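Local structure of glucose-6-phosphate 1-dehydrogenase (Mycobacterium avium, 4LGV) at residues A68-T73 and L104-G109; L33-I38 and L131-M136. The protein probably catalyses the oxidation of glucose 6-phosphate to 6-phosphogluconolactone, with NADP+ the likely acceptor, the first step of the pentose phosphate pathway. All coordinates share one frame; numbering follows the deposited sequence. Where two conformers were deposited one is given.

Overall arrangement
Both contacts belong to one six-stranded parallel sheet of the nucleotide-binding domain, ordered 104-108, 64-68, 32-36, 130-134, 158-162, 188-191. Contact 2 joins the two central strands, 32-36 and 130-134; contact 1 lies at one border, where strand 104-108 meets the end of strand 64-68 and the loop after it. Strand 64-68 bridges them, since its other side bonds to 32-36. The centres are about 12 Å apart, and I38 links them: its CG2 is 3.8 Å from CE1 of Y106. The turn after strand 32-36 (G37, I38) and the loop 69-73 after strand 64-68 both leave carboxy-terminal strand ends, the side on which Rossmann folds usually bind the dinucleotide.

Contact 1 (A68-T73 and L104-G109); sequences ASDDIT and LSYLSG
The hydroxyl of Y106 donates a hydrogen bond to the backbone oxygen D70 O, which fastens the loop after strand 64-68 to strand 104-108. The bond spans 2.7 Å from Y106 OH to D70 O and lies in the carbonyl plane, on a lone pair. With CG opposite the backbone N (chi1 -178°), the Y106 ring extends across to the loop, and this is what brings its OH to D70 O. In the conformer given, S108 OG also donates to D70 O, at 2.7 Å and 61° above the carbonyl plane, a doubtful second grip because S108 has another conformer. The carboxylate of D70 turns elsewhere, its OD1 bonding to T39.

Backbone bonds form a second group. A68 N donates to L107 O at 3.2 Å, and G109 N donates to A68 O at 3.0 Å, the parallel pattern in which A68 is bridged to S108. Two CA-H...O contacts supplement it, from S108 CA to A68 O and from S69 CA to G109 O.

Contacts around the Y106 ring make the third group. I72 crosses that ring at about a right angle, its CG1 3.6 Å from Y106 CE2. A68 CB approaches CE1 of the same ring to 4.0 Å. A polar atom, I72 O, lies at the ring edge, 3.5 Å from Y106 CE2. L77 of helix 74-87 touches both I72 and Y106.

T73 ends the loop as N-cap of helix 74-87, after an inverse gamma turn centred on D71. The whole is a strand-to-helix connection at the carboxy end of a parallel strand, as in the Rossmann-type beta-alpha-beta unit formed by strand 64-68, the intervening helices and strand 104-108.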
loop_
_atom_site.group_PDB
_atom_site.type_symbol
_atom_site.label_atom_id
_atom_site.label_comp_id
_atom_site.label_asym_id
_atom_site.label_seq_id
_atom_site.Cartn_x
_atom_site.Cartn_y
_atom_site.Cartn_z
ATOM N N ALA A 68 5.800 -49.726 -32.961
ATOM C CA ALA A 68 7.226 -49.859 -32.765
ATOM C C ALA A 68 7.866 -50.603 -33.961
ATOM O O ALA A 68 7.158 -51.196 -34.774
ATOM C CB ALA A 68 7.511 -50.579 -31.453
ATOM N N SER A 69 9.190 -50.634 -34.008
ATOM C CA SER A 69 9.900 -51.422 -35.001
ATOM C C SER A 69 9.962 -52.916 -34.703
ATOM O O SER A 69 10.121 -53.710 -35.602
ATOM C CB SER A 69 11.339 -50.908 -35.146
ATOM O OG SER A 69 12.071 -51.157 -33.963
ATOM N N ASP A 70 9.799 -53.324 -33.452
ATOM C CA ASP A 70 9.975 -54.749 -33.146
ATOM C C ASP A 70 9.000 -55.635 -33.941
ATOM O O ASP A 70 7.796 -55.385 -33.985
ATOM C CB ASP A 70 9.802 -55.015 -31.666
ATOM C CG ASP A 70 10.611 -54.052 -30.821
ATOM O OD1 ASP A 70 10.434 -52.815 -30.923
ATOM O OD2 ASP A 70 11.359 -54.511 -29.983
ATOM N N ASP A 71 9.533 -56.706 -34.514
ATOM C CA ASP A 71 8.710 -57.663 -35.233
ATOM C C ASP A 71 8.227 -58.693 -34.232
ATOM O O ASP A 71 8.798 -59.777 -34.096
ATOM C CB ASP A 71 9.519 -58.298 -36.368
ATOM C CG ASP A 71 8.691 -59.178 -37.284
ATOM O OD1 ASP A 71 7.449 -59.192 -37.171
ATOM O OD2 ASP A 71 9.316 -59.867 -38.154
ATOM N N ILE A 72 7.155 -58.355 -33.544
ATOM C CA ILE A 72 6.548 -59.231 -32.556
ATOM C C ILE A 72 5.062 -59.231 -32.782
ATOM O O ILE A 72 4.538 -58.400 -33.515
ATOM C CB ILE A 72 6.834 -58.763 -31.126
ATOM C CG1 ILE A 72 6.299 -57.357 -30.907
ATOM C CG2 ILE A 72 8.335 -58.830 -30.862
ATOM C CD1 ILE A 72 6.382 -56.876 -29.478
ATOM N N THR A 73 4.381 -60.178 -32.173
ATOM C CA THR A 73 2.925 -60.261 -32.261
ATOM C C THR A 73 2.302 -59.451 -31.115
ATOM O O THR A 73 2.965 -59.065 -30.164
ATOM C CB THR A 73 2.469 -61.711 -32.083
ATOM O OG1 THR A 73 2.828 -62.139 -30.769
ATOM C CG2 THR A 73 3.129 -62.661 -33.135
ATOM N N LEU A 104 -6.061 -52.955 -26.686
ATOM C CA LEU A 104 -4.747 -52.776 -27.289
ATOM C C LEU A 104 -4.599 -53.502 -28.616
ATOM O O LEU A 104 -5.007 -54.631 -28.741
ATOM C CB LEU A 104 -3.707 -53.296 -26.327
ATOM C CG LEU A 104 -2.263 -52.815 -26.477
ATOM C CD1 LEU A 104 -2.126 -51.299 -26.474
ATOM C CD2 LEU A 104 -1.460 -53.399 -25.312
ATOM N N SER A 105 -4.056 -52.815 -29.627
ATOM C CA SER A 105 -3.567 -53.465 -30.847
ATOM C C SER A 105 -2.129 -53.054 -31.069
ATOM O O SER A 105 -1.629 -52.130 -30.427
ATOM C CB SER A 105 -4.456 -53.144 -32.076
ATOM O OG SER A 105 -4.566 -51.751 -32.274
ATOM N N TYR A 106 -1.453 -53.726 -31.993
ATOM C CA TYR A 106 -0.041 -53.483 -32.264
ATOM C C TYR A 106 0.256 -53.438 -33.736
ATOM O O TYR A 106 -0.255 -54.234 -34.551
ATOM C CB TYR A 106 0.827 -54.552 -31.639
ATOM C CG TYR A 106 2.330 -54.336 -31.853
ATOM C CD1 TYR A 106 2.975 -53.251 -31.292
ATOM C CD2 TYR A 106 3.089 -55.214 -32.632
ATOM C CE1 TYR A 106 4.324 -53.045 -31.468
ATOM C CE2 TYR A 106 4.454 -55.006 -32.830
ATOM C CZ TYR A 106 5.084 -53.926 -32.219
ATOM O OH TYR A 106 6.442 -53.672 -32.425
ATOM N N LEU A 107 1.114 -52.493 -34.082
ATOM C CA LEU A 107 1.522 -52.281 -35.441
ATOM C C LEU A 107 3.030 -52.081 -35.505
ATOM O O LEU A 107 3.583 -51.208 -34.816
ATOM C CB LEU A 107 0.760 -51.086 -35.924
ATOM C CG LEU A 107 0.730 -50.798 -37.400
ATOM C CD1 LEU A 107 0.087 -51.962 -38.152
ATOM C CD2 LEU A 107 -0.057 -49.524 -37.615
ATOM N N SER A 108 3.675 -52.951 -36.283
ATOM C CA SER A 108 5.127 -53.002 -36.455
ATOM C C SER A 108 5.586 -52.342 -37.753
ATOM O O SER A 108 5.007 -52.604 -38.812
ATOM C CB SER A 108 5.636 -54.488 -36.543
ATOM O OG SER A 108 7.039 -54.503 -36.449
ATOM N N GLY A 109 6.653 -51.545 -37.679
ATOM C CA GLY A 109 7.243 -51.026 -38.895
ATOM C C GLY A 109 8.271 -49.970 -38.613
ATOM O O GLY A 109 8.572 -49.697 -37.460
#

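Contact 2 (L33-I38 and L131-M136); sequences LVIFGI and LYYLEM
The F36 ring presents an edge to Y132, with CD1 of Y132 near its plane and 4.0 Å from F36 CE1, while CD2 of L134 approaches F36 CD1 obliquely at 3.6 Å. The Y132 ring lies alongside V34, whose CB is 3.7 Å from Y132 CD1; its OH bonds to L153 O. These four side chains share one sheet face, covered in part by helix 141-150. L33, I35, L131 and Y133 share the other, where helix 413-424 covers L33, L131 and Y133. There I35 CG2 meets the Y133 ring obliquely, 4.1 Å from Y133 CD2, and Y133 OH hydrogen-bonds to E162 and Y416.

Four backbone bonds alternate between the strands: V34 N to L131 O, Y133 N to V34 O, F36 N to Y133 O, and E135 N to F36 O. The axes of strands 33-36 and 131-134 approach to 4.7 Å, their N-to-C directions 19° apart.

Past the strands, G37 has phi 101°, and its CA makes a CA-H...O contact with E135 O at 3.6 Å. The extended E135 side chain crosses I35, with OE2 3.2 Å from I35 CG2 and OE1 bonding to T47. Glycine here, ahead of helix 41-56, fits the glycine-rich turn of a Rossmann dinucleotide-binding fold.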
loop_
_atom_site.group_PDB
_atom_site.type_symbol
_atom_site.label_atom_id
_atom_site.label_comp_id
_atom_site.label_asym_id
_atom_site.label_seq_id
_atom_site.Cartn_x
_atom_site.Cartn_y
_atom_site.Cartn_z
ATOM N N LEU A 33 -6.003 -43.543 -28.829
ATOM C CA LEU A 33 -4.650 -43.284 -28.366
ATOM C C LEU A 33 -3.678 -44.113 -29.230
ATOM O O LEU A 33 -3.762 -45.349 -29.268
ATOM C CB LEU A 33 -4.506 -43.653 -26.888
ATOM C CG LEU A 33 -3.095 -43.520 -26.286
ATOM C CD1 LEU A 33 -2.560 -42.108 -26.394
ATOM C CD2 LEU A 33 -3.095 -43.927 -24.816
ATOM N N VAL A 34 -2.718 -43.438 -29.838
ATOM C CA VAL A 34 -1.719 -44.085 -30.639
ATOM C C VAL A 34 -0.344 -43.807 -30.042
ATOM O O VAL A 34 0.088 -42.638 -29.981
ATOM C CB VAL A 34 -1.760 -43.547 -32.088
ATOM C CG1 VAL A 34 -0.723 -44.222 -32.907
ATOM C CG2 VAL A 34 -3.149 -43.734 -32.694
ATOM N N ILE A 35 0.370 -44.868 -29.643
ATOM C CA ILE A 35 1.642 -44.697 -28.931
ATOM C C ILE A 35 2.797 -45.166 -29.764
ATOM O O ILE A 35 2.945 -46.363 -29.979
ATOM C CB ILE A 35 1.672 -45.522 -27.609
ATOM C CG1 ILE A 35 0.547 -45.084 -26.703
ATOM C CG2 ILE A 35 2.993 -45.336 -26.874
ATOM C CD1 ILE A 35 0.323 -45.951 -25.486
ATOM N N PHE A 36 3.624 -44.230 -30.215
ATOM C CA PHE A 36 4.864 -44.581 -30.886
ATOM C C PHE A 36 5.923 -44.806 -29.841
ATOM O O PHE A 36 6.152 -43.938 -28.982
ATOM C CB PHE A 36 5.317 -43.493 -31.842
ATOM C CG PHE A 36 4.480 -43.381 -33.098
ATOM C CD1 PHE A 36 3.195 -42.870 -33.064
ATOM C CD2 PHE A 36 4.985 -43.813 -34.335
ATOM C CE1 PHE A 36 2.423 -42.779 -34.227
ATOM C CE2 PHE A 36 4.220 -43.717 -35.500
ATOM C CZ PHE A 36 2.936 -43.198 -35.448
ATOM N N GLY A 37 6.567 -45.974 -29.909
ATOM C CA GLY A 37 7.658 -46.333 -28.984
ATOM C C GLY A 37 7.211 -47.266 -27.858
ATOM O O GLY A 37 7.810 -47.295 -26.806
ATOM N N ILE A 38 6.187 -48.063 -28.121
ATOM C CA ILE A 38 5.513 -48.876 -27.095
ATOM C C ILE A 38 6.388 -50.011 -26.551
ATOM O O ILE A 38 6.101 -50.556 -25.480
ATOM C CB ILE A 38 4.174 -49.420 -27.647
ATOM C CG1 ILE A 38 3.292 -49.960 -26.553
ATOM C CG2 ILE A 38 4.427 -50.513 -28.660
ATOM C CD1 ILE A 38 2.752 -48.918 -25.636
ATOM N N LEU A 131 -5.058 -38.986 -30.290
ATOM C CA LEU A 131 -3.859 -38.490 -29.606
ATOM C C LEU A 131 -2.696 -39.355 -30.012
ATOM O O LEU A 131 -2.698 -40.536 -29.719
ATOM C CB LEU A 131 -4.004 -38.540 -28.078
ATOM C CG LEU A 131 -2.733 -38.190 -27.315
ATOM C CD1 LEU A 131 -2.271 -36.766 -27.645
ATOM C CD2 LEU A 131 -2.900 -38.260 -25.800
ATOM N N TYR A 132 -1.670 -38.780 -30.621
ATOM C CA TYR A 132 -0.424 -39.498 -30.925
ATOM C C TYR A 132 0.599 -39.192 -29.869
ATOM O O TYR A 132 0.962 -38.047 -29.686
ATOM C CB TYR A 132 0.161 -39.055 -32.267
ATOM C CG TYR A 132 -0.767 -39.291 -33.447
ATOM C CD1 TYR A 132 -0.883 -40.547 -34.002
ATOM C CD2 TYR A 132 -1.515 -38.267 -33.983
ATOM C CE1 TYR A 132 -1.742 -40.800 -35.055
ATOM C CE2 TYR A 132 -2.356 -38.485 -35.067
ATOM C CZ TYR A 132 -2.479 -39.759 -35.586
ATOM O OH TYR A 132 -3.314 -39.990 -36.646
ATOM N N TYR A 133 1.033 -40.203 -29.138
ATOM C CA TYR A 133 1.982 -40.032 -28.041
ATOM C C TYR A 133 3.321 -40.615 -28.435
ATOM O O TYR A 133 3.439 -41.819 -28.677
ATOM C CB TYR A 133 1.428 -40.717 -26.776
ATOM C CG TYR A 133 2.369 -40.712 -25.617
ATOM C CD1 TYR A 133 3.086 -39.572 -25.290
ATOM C CD2 TYR A 133 2.535 -41.823 -24.826
ATOM C CE1 TYR A 133 3.953 -39.546 -24.223
ATOM C CE2 TYR A 133 3.398 -41.806 -23.758
ATOM C CZ TYR A 133 4.092 -40.654 -23.450
ATOM O OH TYR A 133 4.979 -40.608 -22.386
ATOM N N LEU A 134 4.328 -39.755 -28.542
ATOM C CA LEU A 134 5.611 -40.169 -29.083
ATOM C C LEU A 134 6.636 -40.377 -27.990
ATOM O O LEU A 134 7.261 -39.429 -27.562
ATOM C CB LEU A 134 6.127 -39.148 -30.100
ATOM C CG LEU A 134 5.110 -38.634 -31.128
ATOM C CD1 LEU A 134 5.825 -37.786 -32.177
ATOM C CD2 LEU A 134 4.327 -39.712 -31.823
ATOM N N GLU A 135 6.813 -41.622 -27.563
ATOM C CA GLU A 135 7.870 -41.932 -26.610
ATOM C C GLU A 135 9.007 -42.562 -27.399
ATOM O O GLU A 135 9.330 -43.715 -27.262
ATOM C CB GLU A 135 7.430 -42.819 -25.440
ATOM C CG GLU A 135 6.247 -43.734 -25.698
ATOM C CD GLU A 135 5.856 -44.483 -24.451
ATOM O OE1 GLU A 135 6.269 -44.064 -23.333
ATOM O OE2 GLU A 135 5.187 -45.510 -24.588
ATOM N N MET A 136 9.625 -41.745 -28.209
ATOM C CA MET A 136 10.684 -42.203 -29.092
ATOM C C MET A 136 11.825 -41.211 -29.048
ATOM O O MET A 136 11.675 -40.094 -28.526
ATOM C CB MET A 136 10.133 -42.437 -30.497
ATOM C CG MET A 136 9.828 -43.916 -30.679
ATOM S SD MET A 136 9.112 -44.168 -32.269
ATOM C CE MET A 136 9.386 -45.880 -32.712
#